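Lv-ranaspumin (Lv-RSN-1) (Leptodactylus vastus, PDB 4K82) acts as a surfactant protein of the frog's foam nest, probably working at the air-water interface so that the foam can form and persist. Local coordinates at residues A[19-23]-A[99-105]; A[36-41]-A[93-97]; A[123-128]-A[165-169]. One frame throughout, in Å; residues are numbered along the deposited sequence. Where two conformers were deposited one is given.

Overall arrangement
The three contacts tie together a largely helical single chain. Contacts 1 and 2 share helix 89-102: helix 14-24 packs near its C-terminal end and helix 29-42 against its middle. Their centres are 14 Å apart and they touch directly, through Leu100 CD1 and Ile37 CD1 at 3.7 Å and through Leu19 CD2 and Leu96 CD1 at 3.9 Å. Along the sequence, contact 2 is nested within the loop that contact 1 closes. Contact 3 follows later, joining two turns at a disulfide site. Its centre is 20 Å from that of contact 2, with nearest atoms about 5 Å apart, and 29 Å from that of contact 1, across the centre of the chain.

Contact 1 (A[19-23]-A[99-105]); sequences LTKAL and LLKELKI
Leu19, Thr20 and Leu23 of helix 14-24 pack against the C-terminal turn of helix 89-102, which a Schellman motif closes, and the contact is almost wholly apolar. One methyl of Leu23 does much of the work: its CD1 lies 3.7 Å from Leu100 CD2, with the two side chains crossing at about a right angle, and the same CD1 is 3.9 Å from both Leu103 CD1 and Ile105 CG2. One turn back, Leu19 and Leu99 reach for each other tip to tip, their CD2 atoms 3.8 Å apart; both hold CG anti to the backbone N (chi1 177° and -177°), which points the two side chains at each other between the helices. Leu103 turns both its methyls to Thr20, CD2 at 3.5 Å from OG1 and CD1 at 3.6 Å from OG1. That hydroxyl is hydrogen-bonded to Thr16 O within its own helix, so a polar atom rests against leucine methyls with its bonding already met.

Further out, Leu29 and Leu30 of helix 29-42 touch Leu19 and Ile105 respectively, and Phe110 of helix 107-121 touches both Leu100 and Ile105. What places Ile105 is the end of the helix: Lys104 takes a positive phi of 64°, its N bonds to Lys101 O at 3.0 Å, and Ile105 N makes a weak bond to Leu100 O at 3.4 Å.

Contact 2 (A[36-41]-A[93-97]); sequences IICAYQ and IQGLY
Ile93 of helix 89-102 plugs into helix 29-42 as a knob in a hole formed by Ile36, Ile37, Tyr40 and Gln41, a helix-to-helix contact with a buried apolar centre and a polar rim. The two short segments run closer to antiparallel than parallel, at 137° between their directions, with their axes 10.1 Å apart.

The branches of the knob divide among three of the hole's residues, with Tyr40 touching more than one of them. Ile93 CG1 sits over one face of the Tyr40 ring in a CH-pi contact, displaced toward the rim and 3.8 Å from Tyr40 CG. The ring is brought there by a first torsion that sets CG anti to the backbone N (chi1 -171°). Ile93 CG2 meets Ile37 CG2 at 3.9 Å as the two side chains slide past each other in opposite directions, while Ile93 CD1 ends 4.0 Å from Ile36 CG2. Beyond the knob, Ile37 CD1 reaches Leu96 CG at 4.2 Å.

At the rim, Gln41 NE2 donates to Gln94 OE1 at 2.9 Å along a nearly straight N-H line of 177°. The acceptor lies in the amide plane of Gln41, whose chain is extended beyond CG; Gln94 starts away from the other helix and bends back to meet it. With an alanine in place of Gln41, Gln94 OE1 would probably lose this donor and its amide would be freer to turn. Gln41 NE2 also approaches Tyr97 CD2, obliquely, at 3.9 Å.

Phe51 meets the Tyr40 ring and Phe110 that of Tyr97. A single knob in a hole thus joins two helices of a helical bundle, with the Cys38-Cys114 disulfide fastening helix 29-42 to a third, helix 107-121.

Contact 3 (A[123-128]-A[165-169]); sequences NKCLPK and RLPCV
Cys125 and Cys168 form a disulfide in this structure, yet Cys168 has two conformers, and in one of them the SG atoms of Cys125 and Cys168 stand 3.2 Å apart, longer than an S-S bond; that separation is doubtful evidence for the state of the bridge. The site joins two helix exits: a Schellman motif, with Lys124 at positive phi, ends helix 107-121, and a 3-10 turn that begins at Pro167 follows helix 152-165. In the Schellman motif, Cys125 N bonds back to Met120 O and Lys124 N to Leu121 O.

Lys128 is the main polar link. Its chain lies alongside Leu166, running the opposite way, and the fit is tight, with Lys128 CB only 3.5 Å from Leu166 CD1. Bends at chi2 (-81°) and chi4 (66°) then fold the ammonium group back to the other segment, where NZ donates to Arg165 O at 2.9 Å, tilted well out of the carbonyl plane. The side chain of Arg165 itself leads away to a salt bridge with Asp140. At the far end of the contact, Asn123 ND2 comes 4.0 Å from Val169 CG2.

Met120 of helix 107-121 touches Cys125, Leu166 and Val169, giving the two turns a common apolar floor, and Phe137 of helix 133-144 adds to it at Leu166. A water completes the polar link by accepting from Lys128 NZ at 3.1 Å and from Cys168 N at 3.2 Å.

Contact 1 (A[19-23]-A[99-105])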
# COMPACT_ATOMS: atom_id res chain seq x y z
N LEU A 19 0.60 19.79 -3.07
CA LEU A 19 0.41 18.40 -3.46
C LEU A 19 0.97 18.15 -4.85
O LEU A 19 1.67 17.17 -5.08
CB LEU A 19 -1.08 18.03 -3.42
CG LEU A 19 -1.40 16.61 -3.87
CD1 LEU A 19 -0.69 15.61 -2.95
CD2 LEU A 19 -2.90 16.40 -3.86
N THR A 20 0.64 19.05 -5.77
CA THR A 20 1.12 18.98 -7.16
C THR A 20 2.64 18.85 -7.24
O THR A 20 3.17 17.98 -7.94
CB THR A 20 0.67 20.23 -7.95
OG1 THR A 20 -0.76 20.30 -7.98
CG2 THR A 20 1.20 20.18 -9.37
N LYS A 21 3.34 19.72 -6.52
CA LYS A 21 4.80 19.68 -6.54
C LYS A 21 5.31 18.42 -5.84
O LYS A 21 6.25 17.78 -6.31
CB LYS A 21 5.37 20.93 -5.86
CG LYS A 21 6.85 21.14 -6.13
CD LYS A 21 7.46 22.20 -5.23
CE LYS A 21 7.36 21.79 -3.76
NZ LYS A 21 7.71 20.35 -3.52
N ALA A 22 4.67 18.07 -4.73
CA ALA A 22 5.08 16.93 -3.94
C ALA A 22 5.05 15.62 -4.74
O ALA A 22 5.89 14.75 -4.55
CB ALA A 22 4.21 16.80 -2.69
N LEU A 23 4.09 15.51 -5.66
CA LEU A 23 3.98 14.31 -6.50
C LEU A 23 5.11 14.22 -7.54
O LEU A 23 5.41 13.14 -8.04
CB LEU A 23 2.62 14.27 -7.19
CG LEU A 23 1.43 14.00 -6.27
CD1 LEU A 23 0.12 14.34 -6.97
CD2 LEU A 23 1.44 12.54 -5.82
N LEU A 99 -9.07 14.77 -7.40
CA LEU A 99 -7.97 15.72 -7.56
C LEU A 99 -6.74 15.06 -8.18
O LEU A 99 -6.10 15.63 -9.07
CB LEU A 99 -7.61 16.35 -6.20
CG LEU A 99 -6.52 17.42 -6.23
CD1 LEU A 99 -6.91 18.56 -7.15
CD2 LEU A 99 -6.24 17.93 -4.82
N LEU A 100 -6.39 13.86 -7.71
CA LEU A 100 -5.22 13.17 -8.22
C LEU A 100 -5.35 12.92 -9.72
O LEU A 100 -4.40 13.11 -10.47
CB LEU A 100 -4.97 11.85 -7.47
CG LEU A 100 -4.45 12.00 -6.04
CD1 LEU A 100 -4.26 10.63 -5.40
CD2 LEU A 100 -3.13 12.78 -6.01
N LYS A 101 -6.55 12.56 -10.15
CA LYS A 101 -6.80 12.34 -11.57
C LYS A 101 -6.71 13.64 -12.36
O LYS A 101 -6.19 13.66 -13.47
CB LYS A 101 -8.15 11.65 -11.77
CG LYS A 101 -8.22 10.27 -11.14
CD LYS A 101 -9.66 9.82 -10.92
CE LYS A 101 -10.37 9.50 -12.23
NZ LYS A 101 -10.20 8.07 -12.64
N GLU A 102 -7.18 14.74 -11.77
CA GLU A 102 -7.05 16.06 -12.38
C GLU A 102 -5.58 16.47 -12.53
O GLU A 102 -5.23 17.20 -13.46
CB GLU A 102 -7.81 17.12 -11.58
CG GLU A 102 -9.33 17.05 -11.72
CD GLU A 102 -10.04 18.15 -10.96
OE1 GLU A 102 -9.38 18.87 -10.19
OE2 GLU A 102 -11.28 18.30 -11.14
N LEU A 103 -4.74 16.00 -11.62
CA LEU A 103 -3.31 16.30 -11.67
C LEU A 103 -2.55 15.35 -12.59
O LEU A 103 -1.31 15.42 -12.67
CB LEU A 103 -2.70 16.24 -10.27
CG LEU A 103 -3.27 17.23 -9.26
CD1 LEU A 103 -2.49 17.12 -7.96
CD2 LEU A 103 -3.24 18.64 -9.81
N LYS A 104 -3.28 14.46 -13.25
CA LYS A 104 -2.73 13.56 -14.27
C LYS A 104 -1.70 12.55 -13.74
O LYS A 104 -0.72 12.25 -14.42
CB LYS A 104 -2.13 14.37 -15.43
CG LYS A 104 -3.10 15.35 -16.07
CD LYS A 104 -2.37 16.39 -16.90
CE LYS A 104 -3.32 17.46 -17.43
NZ LYS A 104 -2.58 18.54 -18.14
N ILE A 105 -1.92 12.03 -12.54
CA ILE A 105 -1.02 11.02 -11.97
C ILE A 105 -0.95 9.78 -12.84
O ILE A 105 -1.83 9.54 -13.68
CB ILE A 105 -1.45 10.61 -10.54
CG1 ILE A 105 -2.94 10.31 -10.48
CG2 ILE A 105 -1.10 11.70 -9.53
CD1 ILE A 105 -3.27 8.83 -10.48

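Contact 2 (A[36-41]-A[93-97])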
# COMPACT_ATOMS: atom_id res chain seq x y z
N ILE A 36 -3.94 4.43 0.97
CA ILE A 36 -4.93 5.04 1.84
C ILE A 36 -6.30 5.14 1.19
O ILE A 36 -7.30 4.73 1.77
CB ILE A 36 -4.45 6.42 2.28
CG1 ILE A 36 -3.21 6.26 3.14
CG2 ILE A 36 -5.55 7.15 3.07
CD1 ILE A 36 -2.46 7.57 3.37
N ILE A 37 -6.33 5.68 -0.02
CA ILE A 37 -7.58 5.83 -0.75
C ILE A 37 -8.26 4.48 -1.00
O ILE A 37 -9.45 4.30 -0.76
CB ILE A 37 -7.34 6.55 -2.09
CG1 ILE A 37 -7.06 8.04 -1.83
CG2 ILE A 37 -8.56 6.43 -2.98
CD1 ILE A 37 -6.33 8.73 -2.97
N CYS A 38 -7.49 3.50 -1.43
CA CYS A 38 -8.11 2.23 -1.75
C CYS A 38 -8.49 1.44 -0.50
O CYS A 38 -9.46 0.70 -0.51
CB CYS A 38 -7.23 1.45 -2.73
SG CYS A 38 -7.13 2.34 -4.30
N ALA A 39 -7.75 1.63 0.60
CA ALA A 39 -8.13 1.00 1.85
C ALA A 39 -9.47 1.54 2.31
O ALA A 39 -10.37 0.80 2.70
CB ALA A 39 -7.06 1.24 2.92
N TYR A 40 -9.61 2.86 2.27
CA TYR A 40 -10.87 3.47 2.64
C TYR A 40 -12.02 2.97 1.76
O TYR A 40 -13.08 2.62 2.27
CB TYR A 40 -10.77 5.01 2.57
CG TYR A 40 -11.99 5.66 3.14
CD1 TYR A 40 -13.14 5.82 2.37
CD2 TYR A 40 -12.02 6.09 4.46
CE1 TYR A 40 -14.28 6.40 2.90
CE2 TYR A 40 -13.16 6.67 5.00
CZ TYR A 40 -14.28 6.81 4.21
OH TYR A 40 -15.43 7.38 4.72
N GLN A 41 -11.79 2.91 0.45
CA GLN A 41 -12.85 2.58 -0.50
C GLN A 41 -13.25 1.12 -0.47
O GLN A 41 -14.40 0.78 -0.79
CB GLN A 41 -12.43 2.94 -1.93
CG GLN A 41 -12.40 4.43 -2.26
CD GLN A 41 -11.81 4.69 -3.62
OE1 GLN A 41 -10.98 3.92 -4.12
NE2 GLN A 41 -12.19 5.80 -4.22
N ILE A 93 -11.55 11.64 0.94
CA ILE A 93 -10.98 10.58 0.12
C ILE A 93 -11.45 10.68 -1.33
O ILE A 93 -10.65 10.58 -2.26
CB ILE A 93 -11.29 9.19 0.71
CG1 ILE A 93 -10.57 9.01 2.06
CG2 ILE A 93 -10.92 8.06 -0.28
CD1 ILE A 93 -9.06 8.78 1.96
N GLN A 94 -12.75 10.90 -1.53
CA GLN A 94 -13.28 10.98 -2.89
C GLN A 94 -12.77 12.23 -3.59
O GLN A 94 -12.39 12.18 -4.76
CB GLN A 94 -14.82 10.93 -2.89
CG GLN A 94 -15.37 9.57 -2.46
CD GLN A 94 -14.88 8.41 -3.34
OE1 GLN A 94 -14.06 7.60 -2.91
NE2 GLN A 94 -15.39 8.34 -4.57
N GLY A 95 -12.75 13.35 -2.86
CA GLY A 95 -12.19 14.59 -3.38
C GLY A 95 -10.72 14.46 -3.77
O GLY A 95 -10.29 14.92 -4.83
N LEU A 96 -9.95 13.81 -2.90
CA LEU A 96 -8.54 13.62 -3.14
C LEU A 96 -8.34 12.75 -4.38
O LEU A 96 -7.49 13.05 -5.23
CB LEU A 96 -7.88 12.98 -1.91
CG LEU A 96 -6.38 12.78 -2.04
CD1 LEU A 96 -5.73 14.12 -2.36
CD2 LEU A 96 -5.85 12.21 -0.74
N TYR A 97 -9.12 11.68 -4.48
CA TYR A 97 -9.01 10.79 -5.63
C TYR A 97 -9.27 11.55 -6.94
O TYR A 97 -8.48 11.47 -7.87
CB TYR A 97 -9.97 9.61 -5.46
CG TYR A 97 -9.92 8.59 -6.58
CD1 TYR A 97 -8.71 8.10 -7.04
CD2 TYR A 97 -11.09 8.14 -7.17
CE1 TYR A 97 -8.67 7.17 -8.06
CE2 TYR A 97 -11.05 7.21 -8.19
CZ TYR A 97 -9.85 6.73 -8.62
OH TYR A 97 -9.83 5.80 -9.64

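Contact 3 (A[123-128]-A[165-169])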
# COMPACT_ATOMS: atom_id res chain seq x y z
N ASN A 123 -6.79 -10.40 3.11
CA ASN A 123 -5.98 -11.21 4.02
C ASN A 123 -5.94 -10.67 5.45
O ASN A 123 -5.11 -11.09 6.26
CB ASN A 123 -4.55 -11.34 3.48
CG ASN A 123 -4.50 -12.06 2.15
OD1 ASN A 123 -5.37 -12.86 1.83
ND2 ASN A 123 -3.45 -11.80 1.38
N LYS A 124 -6.82 -9.72 5.73
CA LYS A 124 -6.95 -9.12 7.05
C LYS A 124 -5.70 -8.31 7.44
O LYS A 124 -5.32 -8.26 8.61
CB LYS A 124 -7.28 -10.17 8.11
CG LYS A 124 -8.45 -11.08 7.76
CD LYS A 124 -9.70 -10.28 7.46
CE LYS A 124 -10.90 -11.20 7.25
NZ LYS A 124 -10.64 -12.22 6.19
N CYS A 125 -5.09 -7.67 6.45
CA CYS A 125 -3.89 -6.86 6.70
C CYS A 125 -4.17 -5.41 7.09
O CYS A 125 -3.22 -4.64 7.26
CB CYS A 125 -2.99 -6.83 5.48
SG CYS A 125 -2.25 -8.40 5.08
N LEU A 126 -5.43 -5.02 7.22
CA LEU A 126 -5.73 -3.63 7.57
C LEU A 126 -4.92 -3.05 8.75
O LEU A 126 -4.34 -1.98 8.61
CB LEU A 126 -7.23 -3.42 7.79
CG LEU A 126 -7.58 -2.00 8.20
CD1 LEU A 126 -7.36 -1.04 7.04
CD2 LEU A 126 -9.01 -1.93 8.70
N PRO A 127 -4.87 -3.74 9.91
CA PRO A 127 -4.11 -3.19 11.04
C PRO A 127 -2.66 -2.81 10.69
O PRO A 127 -2.12 -1.87 11.29
CB PRO A 127 -4.12 -4.32 12.07
CG PRO A 127 -5.38 -5.04 11.78
CD PRO A 127 -5.54 -5.01 10.29
N LYS A 128 -2.05 -3.52 9.75
CA LYS A 128 -0.69 -3.22 9.32
C LYS A 128 -0.62 -2.14 8.23
O LYS A 128 0.34 -1.37 8.18
CB LYS A 128 0.02 -4.50 8.86
CG LYS A 128 0.42 -5.45 10.00
CD LYS A 128 1.72 -5.01 10.67
CE LYS A 128 2.02 -5.81 11.93
NZ LYS A 128 2.30 -7.25 11.66
N ARG A 165 7.19 -10.42 9.75
CA ARG A 165 6.75 -9.10 10.22
C ARG A 165 5.36 -8.74 9.68
O ARG A 165 4.70 -7.84 10.20
CB ARG A 165 7.76 -8.03 9.83
CG ARG A 165 9.19 -8.37 10.20
CD ARG A 165 10.13 -7.26 9.72
NE ARG A 165 9.79 -6.86 8.36
CZ ARG A 165 10.62 -6.92 7.33
NH1 ARG A 165 11.86 -7.36 7.49
NH2 ARG A 165 10.21 -6.54 6.13
N LEU A 166 4.92 -9.44 8.64
CA LEU A 166 3.59 -9.21 8.11
C LEU A 166 2.81 -10.53 7.96
O LEU A 166 2.48 -10.93 6.84
CB LEU A 166 3.68 -8.49 6.76
CG LEU A 166 2.39 -7.89 6.19
CD1 LEU A 166 2.01 -6.60 6.90
CD2 LEU A 166 2.53 -7.65 4.69
N PRO A 167 2.50 -11.20 9.09
CA PRO A 167 1.92 -12.55 9.07
C PRO A 167 0.51 -12.62 8.49
O PRO A 167 0.09 -13.68 8.05
CB PRO A 167 1.90 -12.95 10.55
CG PRO A 167 1.91 -11.67 11.31
CD PRO A 167 2.74 -10.73 10.47
N CYS A 168 -0.20 -11.50 8.51
CA CYS A 168 -1.53 -11.43 7.92
C CYS A 168 -1.55 -11.89 6.45
O CYS A 168 -2.51 -12.50 6.00
CB CYS A 168 -2.09 -10.01 8.07
SG CYS A 168 -0.84 -8.69 7.99
N VAL A 169 -0.47 -11.61 5.72
CA VAL A 169 -0.40 -11.98 4.30
C VAL A 169 -0.34 -13.50 4.11
O VAL A 169 -0.65 -14.01 3.04
CB VAL A 169 0.77 -11.30 3.56
CG1 VAL A 169 2.02 -12.16 3.63
CG2 VAL A 169 0.41 -11.05 2.12
O HOH W 1 0.03 -8.96 10.40